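Local structure of catalase (Corynebacterium glutamicum, 4B7H) at residues A[70-76]-A[104-110]; A[214-218]-A[426-430]; A[177-182]-A[490-495]. The protein catalyses the breakdown of hydrogen peroxide to water and oxygen at a haem iron, to which the inhibitor nitric oxide is bound here. One frame throughout, in Å; residues are numbered along the deposited sequence.

Contact 1 of 3, residues A[70-76]-A[104-110]. With HEM (protoporphyrin IX containing Fe), chain E; NO (nitric oxide), chain F.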
loop_
_atom_site.group_PDB
_atom_site.type_symbol
_atom_site.label_atom_id
_atom_site.label_comp_id
_atom_site.label_asym_id
_atom_site.label_seq_id
_atom_site.Cartn_x
_atom_site.Cartn_y
_atom_site.Cartn_z
ATOM N N HIS A 70 -18.423 3.002 9.988
ATOM C CA HIS A 70 -19.198 3.826 9.045
ATOM C C HIS A 70 -18.907 3.473 7.578
ATOM O O HIS A 70 -18.996 4.327 6.695
ATOM C CB HIS A 70 -19.004 5.331 9.283
ATOM C CG HIS A 70 -19.524 5.832 10.602
ATOM N ND1 HIS A 70 -20.732 6.493 10.726
ATOM C CD2 HIS A 70 -18.970 5.831 11.840
ATOM C CE1 HIS A 70 -20.909 6.853 11.985
ATOM N NE2 HIS A 70 -19.859 6.459 12.684
ATOM N N ALA A 71 -18.607 2.203 7.318
ATOM C CA ALA A 71 -18.325 1.734 5.957
ATOM C C ALA A 71 -19.448 1.980 4.958
ATOM O O ALA A 71 -19.176 2.311 3.801
ATOM C CB ALA A 71 -17.980 0.258 5.967
ATOM N N LYS A 72 -20.694 1.771 5.390
ATOM C CA LYS A 72 -21.860 1.852 4.498
ATOM C C LYS A 72 -22.482 3.240 4.538
ATOM O O LYS A 72 -23.113 3.614 5.527
ATOM C CB LYS A 72 -22.932 0.828 4.896
ATOM C CG LYS A 72 -24.157 0.839 3.965
ATOM C CD LYS A 72 -23.831 0.126 2.644
ATOM C CE LYS A 72 -24.888 0.322 1.541
ATOM N NZ LYS A 72 -26.262 -0.085 1.978
ATOM N N GLY A 73 -22.323 4.010 3.473
ATOM C CA GLY A 73 -22.873 5.349 3.456
ATOM C C GLY A 73 -23.053 5.905 2.065
ATOM O O GLY A 73 -22.777 5.228 1.069
ATOM N N HIS A 74 -23.502 7.155 2.002
ATOM C CA HIS A 74 -23.880 7.783 0.744
ATOM C C HIS A 74 -23.989 9.261 1.024
ATOM O O HIS A 74 -24.049 9.677 2.187
ATOM C CB HIS A 74 -25.233 7.251 0.273
ATOM C CG HIS A 74 -26.284 7.314 1.332
ATOM N ND1 HIS A 74 -26.441 6.323 2.278
ATOM C CD2 HIS A 74 -27.196 8.271 1.631
ATOM C CE1 HIS A 74 -27.421 6.654 3.100
ATOM N NE2 HIS A 74 -27.885 7.838 2.740
ATOM N N GLY A 75 -24.022 10.078 -0.016
ATOM C CA GLY A 75 -24.020 11.498 0.248
ATOM C C GLY A 75 -24.462 12.385 -0.888
ATOM O O GLY A 75 -25.012 11.926 -1.891
ATOM N N ALA A 76 -24.209 13.674 -0.717
ATOM C CA ALA A 76 -24.693 14.688 -1.637
ATOM C C ALA A 76 -23.968 15.984 -1.372
ATOM O O ALA A 76 -23.137 16.075 -0.469
ATOM C CB ALA A 76 -26.194 14.882 -1.468
ATOM N N ALA A 104 -20.542 19.457 1.328
ATOM C CA ALA A 104 -20.725 18.039 1.056
ATOM C C ALA A 104 -21.301 17.409 2.316
ATOM O O ALA A 104 -21.099 17.923 3.421
ATOM C CB ALA A 104 -19.402 17.381 0.719
ATOM N N VAL A 105 -22.004 16.293 2.159
ATOM C CA VAL A 105 -22.474 15.520 3.304
ATOM C C VAL A 105 -22.352 14.040 3.006
ATOM O O VAL A 105 -22.536 13.624 1.869
ATOM C CB VAL A 105 -23.940 15.891 3.694
ATOM C CG1 VAL A 105 -24.939 15.421 2.632
ATOM C CG2 VAL A 105 -24.309 15.317 5.047
ATOM N N ARG A 106 -22.014 13.249 4.020
ATOM C CA ARG A 106 -22.122 11.796 3.921
ATOM C C ARG A 106 -22.913 11.283 5.117
ATOM O O ARG A 106 -22.646 11.664 6.266
ATOM C CB ARG A 106 -20.742 11.124 3.828
ATOM C CG ARG A 106 -20.792 9.605 3.575
ATOM C CD ARG A 106 -19.394 9.050 3.357
ATOM N NE ARG A 106 -19.354 7.599 3.142
ATOM C CZ ARG A 106 -19.365 6.689 4.116
ATOM N NH1 ARG A 106 -19.451 7.069 5.391
ATOM N NH2 ARG A 106 -19.307 5.389 3.814
ATOM N N PHE A 107 -23.912 10.455 4.828
ATOM C CA PHE A 107 -24.705 9.769 5.844
ATOM C C PHE A 107 -24.281 8.311 5.840
ATOM O O PHE A 107 -23.797 7.803 4.827
ATOM C CB PHE A 107 -26.189 9.830 5.492
ATOM C CG PHE A 107 -26.745 11.230 5.385
ATOM C CD1 PHE A 107 -27.056 11.959 6.527
ATOM C CD2 PHE A 107 -26.983 11.800 4.145
ATOM C CE1 PHE A 107 -27.578 13.240 6.431
ATOM C CE2 PHE A 107 -27.502 13.078 4.041
ATOM C CZ PHE A 107 -27.802 13.799 5.186
ATOM N N SER A 108 -24.493 7.609 6.945
ATOM C CA SER A 108 -23.982 6.245 7.048
ATOM C C SER A 108 -24.611 5.496 8.204
ATOM O O SER A 108 -25.258 6.096 9.054
ATOM C CB SER A 108 -22.463 6.291 7.263
ATOM O OG SER A 108 -22.144 7.092 8.394
ATOM N N THR A 109 -24.405 4.182 8.237
ATOM C CA THR A 109 -24.584 3.416 9.464
ATOM C C THR A 109 -23.200 3.321 10.117
ATOM O O THR A 109 -22.274 4.003 9.674
ATOM C CB THR A 109 -25.154 2.020 9.184
ATOM O OG1 THR A 109 -24.318 1.362 8.222
ATOM C CG2 THR A 109 -26.578 2.110 8.649
ATOM N N VAL A 110 -23.047 2.482 11.141
ATOM C CA VAL A 110 -21.778 2.372 11.865
ATOM C C VAL A 110 -21.101 1.009 11.746
ATOM O O VAL A 110 -19.945 0.918 11.332
ATOM C CB VAL A 110 -21.954 2.701 13.365
ATOM C CG1 VAL A 110 -20.640 2.479 14.127
ATOM C CG2 VAL A 110 -22.456 4.127 13.532
HETATM C CHA HEM E . -15.975 7.503 10.933
HETATM C CHB HEM E . -12.864 7.373 14.651
HETATM C CHC HEM E . -16.463 8.674 17.616
HETATM C CHD HEM E . -18.911 10.194 13.759
HETATM C C1A HEM E . -14.831 7.340 11.675
HETATM C C2A HEM E . -13.529 6.967 11.156
HETATM C C3A HEM E . -12.676 6.951 12.191
HETATM C C4A HEM E . -13.404 7.299 13.387
HETATM C CMA HEM E . -11.177 6.633 12.185
HETATM C CAA HEM E . -13.219 6.670 9.672
HETATM C CBA HEM E . -12.872 7.970 8.961
HETATM C CGA HEM E . -12.371 7.753 7.558
HETATM O O1A HEM E . -12.719 8.592 6.689
HETATM O O2A HEM E . -11.631 6.772 7.287
HETATM C C1B HEM E . -13.563 7.687 15.793
HETATM C C2B HEM E . -13.041 7.675 17.141
HETATM C C3B HEM E . -14.056 8.014 17.964
HETATM C C4B HEM E . -15.223 8.270 17.149
HETATM C CMB HEM E . -11.587 7.304 17.498
HETATM C CAB HEM E . -14.076 8.185 19.494
HETATM C CBB HEM E . -12.990 8.523 20.189
HETATM C C1C HEM E . -17.374 9.365 16.838
HETATM C C2C HEM E . -18.361 10.341 17.279
HETATM C C3C HEM E . -19.033 10.752 16.189
HETATM C C4C HEM E . -18.473 10.066 15.045
HETATM C CMC HEM E . -18.579 10.775 18.750
HETATM C CAC HEM E . -20.151 11.813 16.049
HETATM C CBC HEM E . -20.268 12.858 16.886
HETATM C C1D HEM E . -18.386 9.549 12.673
HETATM C C2D HEM E . -18.955 9.639 11.368
HETATM C C3D HEM E . -18.061 8.814 10.483
HETATM C C4D HEM E . -17.018 8.306 11.331
HETATM C CMD HEM E . -20.214 10.399 10.956
HETATM C CAD HEM E . -18.245 8.623 8.984
HETATM C CBD HEM E . -17.757 9.884 8.275
HETATM C CGD HEM E . -18.059 9.671 6.821
HETATM O O1D HEM E . -17.110 9.572 6.003
HETATM O O2D HEM E . -19.263 9.575 6.476
HETATM N NA HEM E . -14.724 7.546 13.042
HETATM N NB HEM E . -14.893 8.050 15.826
HETATM N NC HEM E . -17.467 9.227 15.462
HETATM N ND HEM E . -17.248 8.748 12.628
HETATM FE FE HEM E . -16.118 8.352 14.244
HETATM N N NO F . -16.914 6.884 14.552
HETATM O O NO F . -17.490 6.171 15.182
HETATM O O HOH W 1 -18.372 -0.183 9.350
HETATM O O HOH W 2 -21.443 1.153 8.113
HETATM O O HOH W 3 -19.305 5.415 0.884
#
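G73-A76 and A104-S108 pair as neighbouring antiparallel strands of the catalase beta-barrel, their directions 156° apart, with H74-F107 and A76-V105 as hydrogen-bonded pairs. G73 and G75 face S108 and R106 at non-hydrogen-bonded positions; the R106 guanidinium lays one face over G73 CA, where glycine has no side chain to stand between them. Just outside the paired strands, where H70 precedes one and V110 follows the other, H70 N donates to V110 O and brings the distal histidine over the haem. Its imidazole lies flat between two surfaces: haem C3D is 3.3 Å from the ring plane on one face, and V110 CG2 makes a CH-pi contact with the opposite one. H70 ND1 donates to S108 OG at 2.8 Å, almost in the ring plane, which fixes the ring's rotation and leaves NE2 on the nitric oxide side, 3.5 Å from NO O. Such a serine-bonded histidine is consistent with the distal side of related haem catalases. An extended chain suits R106 to reach past the glycines: with CG anti to the backbone N (chi1 -174°), it carries NH1 and NH2 end-on to the single atom H70 O, each at 3.1 Å. R106 NH1 also donates to the haem propionate oxygen O2D, 2.7 Å away.

Contact 2 of 3, residues A[214-218]-A[426-430]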
loop_
_atom_site.group_PDB
_atom_site.type_symbol
_atom_site.label_atom_id
_atom_site.label_comp_id
_atom_site.label_asym_id
_atom_site.label_seq_id
_atom_site.Cartn_x
_atom_site.Cartn_y
_atom_site.Cartn_z
ATOM N N PHE A 214 -18.046 21.983 21.378
ATOM C CA PHE A 214 -16.976 22.682 20.687
ATOM C C PHE A 214 -16.840 24.082 21.265
ATOM O O PHE A 214 -17.566 24.462 22.198
ATOM C CB PHE A 214 -17.281 22.755 19.193
ATOM C CG PHE A 214 -17.243 21.417 18.519
ATOM C CD1 PHE A 214 -16.036 20.878 18.093
ATOM C CD2 PHE A 214 -18.410 20.683 18.343
ATOM C CE1 PHE A 214 -15.988 19.627 17.493
ATOM C CE2 PHE A 214 -18.378 19.439 17.741
ATOM C CZ PHE A 214 -17.163 18.910 17.311
ATOM N N GLN A 215 -15.917 24.862 20.715
ATOM C CA GLN A 215 -15.762 26.239 21.162
ATOM C C GLN A 215 -15.925 27.195 19.983
ATOM O O GLN A 215 -15.525 26.887 18.864
ATOM C CB GLN A 215 -14.405 26.440 21.844
ATOM C CG GLN A 215 -14.323 27.710 22.678
ATOM C CD GLN A 215 -13.011 27.816 23.417
ATOM O OE1 GLN A 215 -11.993 28.206 22.846
ATOM N NE2 GLN A 215 -13.016 27.439 24.687
ATOM N N TRP A 216 -16.553 28.338 20.241
ATOM C CA TRP A 216 -16.613 29.434 19.289
ATOM C C TRP A 216 -15.819 30.581 19.888
ATOM O O TRP A 216 -15.907 30.845 21.096
ATOM C CB TRP A 216 -18.058 29.877 19.053
ATOM C CG TRP A 216 -18.770 29.167 17.938
ATOM C CD1 TRP A 216 -18.300 28.128 17.186
ATOM C CD2 TRP A 216 -20.082 29.461 17.441
ATOM N NE1 TRP A 216 -19.243 27.757 16.252
ATOM C CE2 TRP A 216 -20.344 28.564 16.386
ATOM C CE3 TRP A 216 -21.062 30.404 17.787
ATOM C CZ2 TRP A 216 -21.547 28.579 15.673
ATOM C CZ3 TRP A 216 -22.253 30.419 17.085
ATOM C CH2 TRP A 216 -22.489 29.513 16.038
ATOM N N ILE A 217 -15.022 31.243 19.059
ATOM C CA ILE A 217 -14.258 32.400 19.510
ATOM C C ILE A 217 -14.559 33.570 18.578
ATOM O O ILE A 217 -14.529 33.419 17.345
ATOM C CB ILE A 217 -12.742 32.106 19.526
ATOM C CG1 ILE A 217 -12.435 30.853 20.356
ATOM C CG2 ILE A 217 -11.971 33.282 20.076
ATOM C CD1 ILE A 217 -10.947 30.599 20.546
ATOM N N ASN A 218 -14.870 34.728 19.159
ATOM C CA ASN A 218 -15.205 35.908 18.362
ATOM C C ASN A 218 -13.960 36.713 17.960
ATOM O O ASN A 218 -12.829 36.327 18.283
ATOM C CB ASN A 218 -16.285 36.776 19.051
ATOM C CG ASN A 218 -15.786 37.478 20.307
ATOM O OD1 ASN A 218 -14.589 37.529 20.573
ATOM N ND2 ASN A 218 -16.713 38.038 21.080
ATOM N N ASP A 426 -5.231 29.517 21.476
ATOM C CA ASP A 426 -6.683 29.667 21.352
ATOM C C ASP A 426 -7.257 28.990 20.104
ATOM O O ASP A 426 -8.431 28.627 20.073
ATOM C CB ASP A 426 -7.093 31.151 21.404
ATOM C CG ASP A 426 -6.495 31.969 20.276
ATOM O OD1 ASP A 426 -5.261 31.955 20.120
ATOM O OD2 ASP A 426 -7.261 32.637 19.548
ATOM N N ASP A 427 -6.429 28.825 19.080
ATOM C CA ASP A 427 -6.843 28.143 17.857
ATOM C C ASP A 427 -7.101 26.654 18.074
ATOM O O ASP A 427 -7.775 26.020 17.266
ATOM C CB ASP A 427 -5.755 28.303 16.814
ATOM C CG ASP A 427 -4.433 27.781 17.302
ATOM O OD1 ASP A 427 -3.807 28.458 18.144
ATOM O OD2 ASP A 427 -4.038 26.676 16.877
ATOM N N ILE A 428 -6.539 26.090 19.140
ATOM C CA ILE A 428 -6.891 24.737 19.548
ATOM C C ILE A 428 -8.157 24.852 20.393
ATOM O O ILE A 428 -9.226 24.405 19.971
ATOM C CB ILE A 428 -5.719 24.041 20.273
ATOM C CG1 ILE A 428 -4.453 24.134 19.413
ATOM C CG2 ILE A 428 -6.051 22.582 20.551
ATOM C CD1 ILE A 428 -3.226 23.540 20.065
ATOM N N TYR A 429 -8.028 25.472 21.565
ATOM C CA TYR A 429 -9.170 26.021 22.312
ATOM C C TYR A 429 -8.648 26.843 23.476
ATOM O O TYR A 429 -7.525 26.627 23.945
ATOM C CB TYR A 429 -10.169 24.955 22.817
ATOM C CG TYR A 429 -9.606 23.874 23.719
ATOM C CD1 TYR A 429 -8.907 22.801 23.186
ATOM C CD2 TYR A 429 -9.810 23.901 25.091
ATOM C CE1 TYR A 429 -8.405 21.790 23.989
ATOM C CE2 TYR A 429 -9.310 22.890 25.913
ATOM C CZ TYR A 429 -8.597 21.842 25.354
ATOM O OH TYR A 429 -8.093 20.829 26.152
ATOM N N VAL A 430 -9.447 27.807 23.922
ATOM C CA VAL A 430 -9.146 28.486 25.176
ATOM C C VAL A 430 -9.514 27.500 26.275
ATOM O O VAL A 430 -10.693 27.171 26.461
ATOM C CB VAL A 430 -9.956 29.780 25.355
ATOM C CG1 VAL A 430 -9.573 30.459 26.668
ATOM C CG2 VAL A 430 -9.717 30.721 24.187
#
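Q215 meets V430 through a pair of hydrogen bonds in which a glutamine amide plays the part of a strand neighbour. V430 N donates to Q215 OE1 at 2.8 Å, and Q215 NE2 returns a bond to V430 O at 2.9 Å. Both donors approach in the plane of the carbonyl they bind, on a lone pair, and the second bond is nearly straight (167°). Glutamine suits the site because its amide offers an acceptor and a donor side by side, matching the N-H and C=O of one residue. The side chain is stretched out, CG lying anti to the backbone N (chi1 -163°), which carries the amide across a gap that the two backbones do not close: the CA atoms of Q215 and Y429 are 6.7 Å apart. Two bonds to one residue hold the amide against rotation and use both of its polar atoms.

The apolar part is smaller. I217 points the same way as Q215 from the strand, and its CD1 end reaches the loop, packing on V430 CG2 at 3.8 Å and coming to 3.2 Å from D426 O. The branched V430 thus serves both neighbours, its backbone gripping the glutamine while CG2 meets the isoleucine.

Together these contacts join strand 214-217, antiparallel to strands 223-232 and 337-338 in the sheet, to a loop some 210 residues later, between strands 423-424 and 439-441. That loop also lies against other subunits: D427 forms a salt bridge with R441 of the second subunit. Within the chain, Y429 OH bonds Q346 of helix 343-359.

Contact 3 of 3, residues A[177-182]-A[490-495]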
loop_
_atom_site.group_PDB
_atom_site.type_symbol
_atom_site.label_atom_id
_atom_site.label_comp_id
_atom_site.label_asym_id
_atom_site.label_seq_id
_atom_site.Cartn_x
_atom_site.Cartn_y
_atom_site.Cartn_z
ATOM N N TRP A 177 -23.976 -6.940 24.269
ATOM C CA TRP A 177 -24.513 -6.653 25.596
ATOM C C TRP A 177 -23.485 -6.859 26.705
ATOM O O TRP A 177 -23.535 -6.170 27.732
ATOM C CB TRP A 177 -25.776 -7.474 25.855
ATOM C CG TRP A 177 -26.924 -6.990 25.033
ATOM C CD1 TRP A 177 -27.426 -7.557 23.893
ATOM C CD2 TRP A 177 -27.685 -5.802 25.260
ATOM N NE1 TRP A 177 -28.465 -6.796 23.408
ATOM C CE2 TRP A 177 -28.642 -5.714 24.233
ATOM C CE3 TRP A 177 -27.660 -4.807 26.247
ATOM C CZ2 TRP A 177 -29.565 -4.668 24.158
ATOM C CZ3 TRP A 177 -28.563 -3.767 26.164
ATOM C CH2 TRP A 177 -29.509 -3.709 25.133
ATOM N N ASP A 178 -22.560 -7.800 26.520
ATOM C CA ASP A 178 -21.477 -7.970 27.486
ATOM C C ASP A 178 -20.684 -6.669 27.564
ATOM O O ASP A 178 -20.415 -6.158 28.658
ATOM C CB ASP A 178 -20.563 -9.136 27.092
ATOM C CG ASP A 178 -19.551 -9.484 28.173
ATOM O OD1 ASP A 178 -19.920 -9.468 29.366
ATOM O OD2 ASP A 178 -18.380 -9.770 27.824
ATOM N N PHE A 179 -20.342 -6.104 26.405
ATOM C CA PHE A 179 -19.607 -4.845 26.405
ATOM C C PHE A 179 -20.439 -3.717 27.007
ATOM O O PHE A 179 -19.968 -3.010 27.904
ATOM C CB PHE A 179 -19.125 -4.426 25.013
ATOM C CG PHE A 179 -18.415 -3.095 25.024
ATOM C CD1 PHE A 179 -17.086 -3.012 25.435
ATOM C CD2 PHE A 179 -19.086 -1.920 24.699
ATOM C CE1 PHE A 179 -16.430 -1.792 25.497
ATOM C CE2 PHE A 179 -18.433 -0.689 24.766
ATOM C CZ PHE A 179 -17.098 -0.631 25.161
ATOM N N TRP A 180 -21.666 -3.545 26.523
ATOM C CA TRP A 180 -22.496 -2.435 26.992
ATOM C C TRP A 180 -22.721 -2.457 28.505
ATOM O O TRP A 180 -22.608 -1.421 29.162
ATOM C CB TRP A 180 -23.837 -2.410 26.269
ATOM C CG TRP A 180 -23.832 -1.736 24.916
ATOM C CD1 TRP A 180 -23.040 -0.692 24.501
ATOM C CD2 TRP A 180 -24.697 -2.046 23.813
ATOM N NE1 TRP A 180 -23.363 -0.346 23.200
ATOM C CE2 TRP A 180 -24.373 -1.162 22.760
ATOM C CE3 TRP A 180 -25.711 -2.990 23.615
ATOM C CZ2 TRP A 180 -25.039 -1.189 21.529
ATOM C CZ3 TRP A 180 -26.361 -3.024 22.393
ATOM C CH2 TRP A 180 -26.024 -2.129 21.364
ATOM N N THR A 181 -23.039 -3.626 29.060
ATOM C CA THR A 181 -23.267 -3.703 30.507
ATOM C C THR A 181 -21.993 -3.556 31.334
ATOM O O THR A 181 -22.052 -3.150 32.496
ATOM C CB THR A 181 -23.994 -4.999 30.932
ATOM O OG1 THR A 181 -23.172 -6.137 30.641
ATOM C CG2 THR A 181 -25.333 -5.124 30.229
ATOM N N ARG A 182 -20.845 -3.899 30.756
ATOM C CA ARG A 182 -19.581 -3.725 31.463
ATOM C C ARG A 182 -19.017 -2.317 31.261
ATOM O O ARG A 182 -18.078 -1.918 31.948
ATOM C CB ARG A 182 -18.577 -4.810 31.064
ATOM C CG ARG A 182 -18.993 -6.198 31.544
ATOM C CD ARG A 182 -18.012 -7.303 31.140
ATOM N NE ARG A 182 -18.516 -8.583 31.621
ATOM C CZ ARG A 182 -18.344 -9.027 32.861
ATOM N NH1 ARG A 182 -17.648 -8.309 33.736
ATOM N NH2 ARG A 182 -18.870 -10.187 33.231
ATOM N N ARG A 490 -26.904 -9.288 33.900
ATOM C CA ARG A 490 -26.231 -8.012 33.665
ATOM C C ARG A 490 -27.142 -7.051 32.909
ATOM O O ARG A 490 -27.222 -5.863 33.236
ATOM C CB ARG A 490 -24.920 -8.197 32.896
ATOM C CG ARG A 490 -23.850 -8.956 33.669
ATOM C CD ARG A 490 -22.474 -8.707 33.082
ATOM N NE ARG A 490 -22.113 -7.297 33.199
ATOM C CZ ARG A 490 -21.537 -6.761 34.271
ATOM N NH1 ARG A 490 -21.232 -7.518 35.315
ATOM N NH2 ARG A 490 -21.260 -5.467 34.299
ATOM N N VAL A 491 -27.836 -7.563 31.896
ATOM C CA VAL A 491 -28.732 -6.724 31.111
ATOM C C VAL A 491 -29.952 -6.301 31.939
ATOM O O VAL A 491 -30.393 -5.153 31.858
ATOM C CB VAL A 491 -29.142 -7.408 29.792
ATOM C CG1 VAL A 491 -30.114 -6.534 29.016
ATOM C CG2 VAL A 491 -27.903 -7.707 28.944
ATOM N N TYR A 492 -30.480 -7.211 32.756
ATOM C CA TYR A 492 -31.595 -6.858 33.629
ATOM C C TYR A 492 -31.215 -5.685 34.542
ATOM O O TYR A 492 -31.990 -4.738 34.704
ATOM C CB TYR A 492 -32.033 -8.052 34.488
ATOM C CG TYR A 492 -32.524 -9.277 33.734
ATOM C CD1 TYR A 492 -33.095 -9.174 32.468
ATOM C CD2 TYR A 492 -32.410 -10.547 34.298
ATOM C CE1 TYR A 492 -33.538 -10.303 31.791
ATOM C CE2 TYR A 492 -32.854 -11.671 33.635
ATOM C CZ TYR A 492 -33.415 -11.547 32.381
ATOM O OH TYR A 492 -33.850 -12.678 31.724
ATOM N N ASP A 493 -30.032 -5.768 35.149
ATOM C CA ASP A 493 -29.570 -4.742 36.081
ATOM C C ASP A 493 -29.357 -3.406 35.383
ATOM O O ASP A 493 -29.706 -2.352 35.910
ATOM C CB ASP A 493 -28.250 -5.167 36.726
ATOM C CG ASP A 493 -28.411 -6.286 37.729
ATOM O OD1 ASP A 493 -29.551 -6.586 38.154
ATOM O OD2 ASP A 493 -27.368 -6.858 38.108
ATOM N N TYR A 494 -28.764 -3.464 34.194
ATOM C CA TYR A 494 -28.475 -2.283 33.397
ATOM C C TYR A 494 -29.761 -1.507 33.132
ATOM O O TYR A 494 -29.826 -0.300 33.373
ATOM C CB TYR A 494 -27.844 -2.772 32.107
ATOM C CG TYR A 494 -27.408 -1.789 31.044
ATOM C CD1 TYR A 494 -26.121 -1.252 31.043
ATOM C CD2 TYR A 494 -28.240 -1.494 29.970
ATOM C CE1 TYR A 494 -25.693 -0.418 30.010
ATOM C CE2 TYR A 494 -27.823 -0.669 28.941
ATOM C CZ TYR A 494 -26.559 -0.129 28.967
ATOM O OH TYR A 494 -26.163 0.671 27.927
ATOM N N TRP A 495 -30.798 -2.191 32.662
ATOM C CA TRP A 495 -32.053 -1.500 32.380
ATOM C C TRP A 495 -32.778 -1.038 33.640
ATOM O O TRP A 495 -33.371 0.038 33.649
ATOM C CB TRP A 495 -32.942 -2.315 31.431
ATOM C CG TRP A 495 -32.303 -2.347 30.081
ATOM C CD1 TRP A 495 -31.734 -3.427 29.452
ATOM C CD2 TRP A 495 -32.086 -1.221 29.225
ATOM N NE1 TRP A 495 -31.199 -3.036 28.243
ATOM C CE2 TRP A 495 -31.401 -1.691 28.082
ATOM C CE3 TRP A 495 -32.415 0.139 29.308
ATOM C CZ2 TRP A 495 -31.045 -0.849 27.031
ATOM C CZ3 TRP A 495 -32.062 0.973 28.268
ATOM C CH2 TRP A 495 -31.376 0.479 27.144
#
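R490 reaches across from its helix and grips T181 side-on, NE to OG1 and NH2 to O, both at 3.0 Å. The hydroxyl lies almost in the guanidinium plane, whereas NH2 meets the carbonyl from above its plane rather than on a lone pair. A bend at chi3 turns the guanidinium back toward the threonine. T181 suits this place at the closest approach of the backbones: its OG1 donates to W177 O, a common arrangement for threonine in helices, while accepting from R490, and its methyl CG2 is left to pack on V491 and on CB of Y494.

The guanidinium of R182 lies flat on that of R490, planes 18° apart and centres 4.2 Å apart. The stacking of two like charges is probably eased by D178, whose OD1 forms a salt bridge with R182 NE at 2.8 Å and holds the group from its edge.

Aromatic side chains fill the other end. The W177 indole has V491 CG1 over one face and W180 of its own helix over the opposite one. Its CZ3 corner meets NE1 of W495 at 3.4 Å, the two rings being oblique, with planes at 66°. Y494, its CG anti to the backbone N, extends along T181 to bring CE1 3.4 Å from W180 O, and its hydroxyl bonds S186.

The axes of segments 177-182 and 490-495, on helices 173-182 and 487-498, lie 43° apart and approach to 9.5 Å, joining the catalase core to its C-terminal helical region. Helix 187-194 receives W180, Y494 and W495, helix 500-514 also packs on W495, and the second subunit binds D178 and R182.

Overall arrangement
From the N terminus, contact 1 comes first: a span of 27 residues, partly strand, returns to pair 70-76 with 104-110 beside the haem. Contact 3 opens next, at helix 173-182, and remains open for some 300 residues until helix 487-498 meets it. Within that span contact 2 opens at 214-218 and closes at 426-430, so contacts 2 and 3 nest while contact 1 precedes both. Contacts 1 and 2 both reach one antiparallel sheet, contact 2 through strand 214-217 alone, their centres 28 Å apart; contact 2 adds a late loop to it, and contact 3 fastens the C-terminal helices. None touches another, but contacts 2 and 3 both border the second subunit.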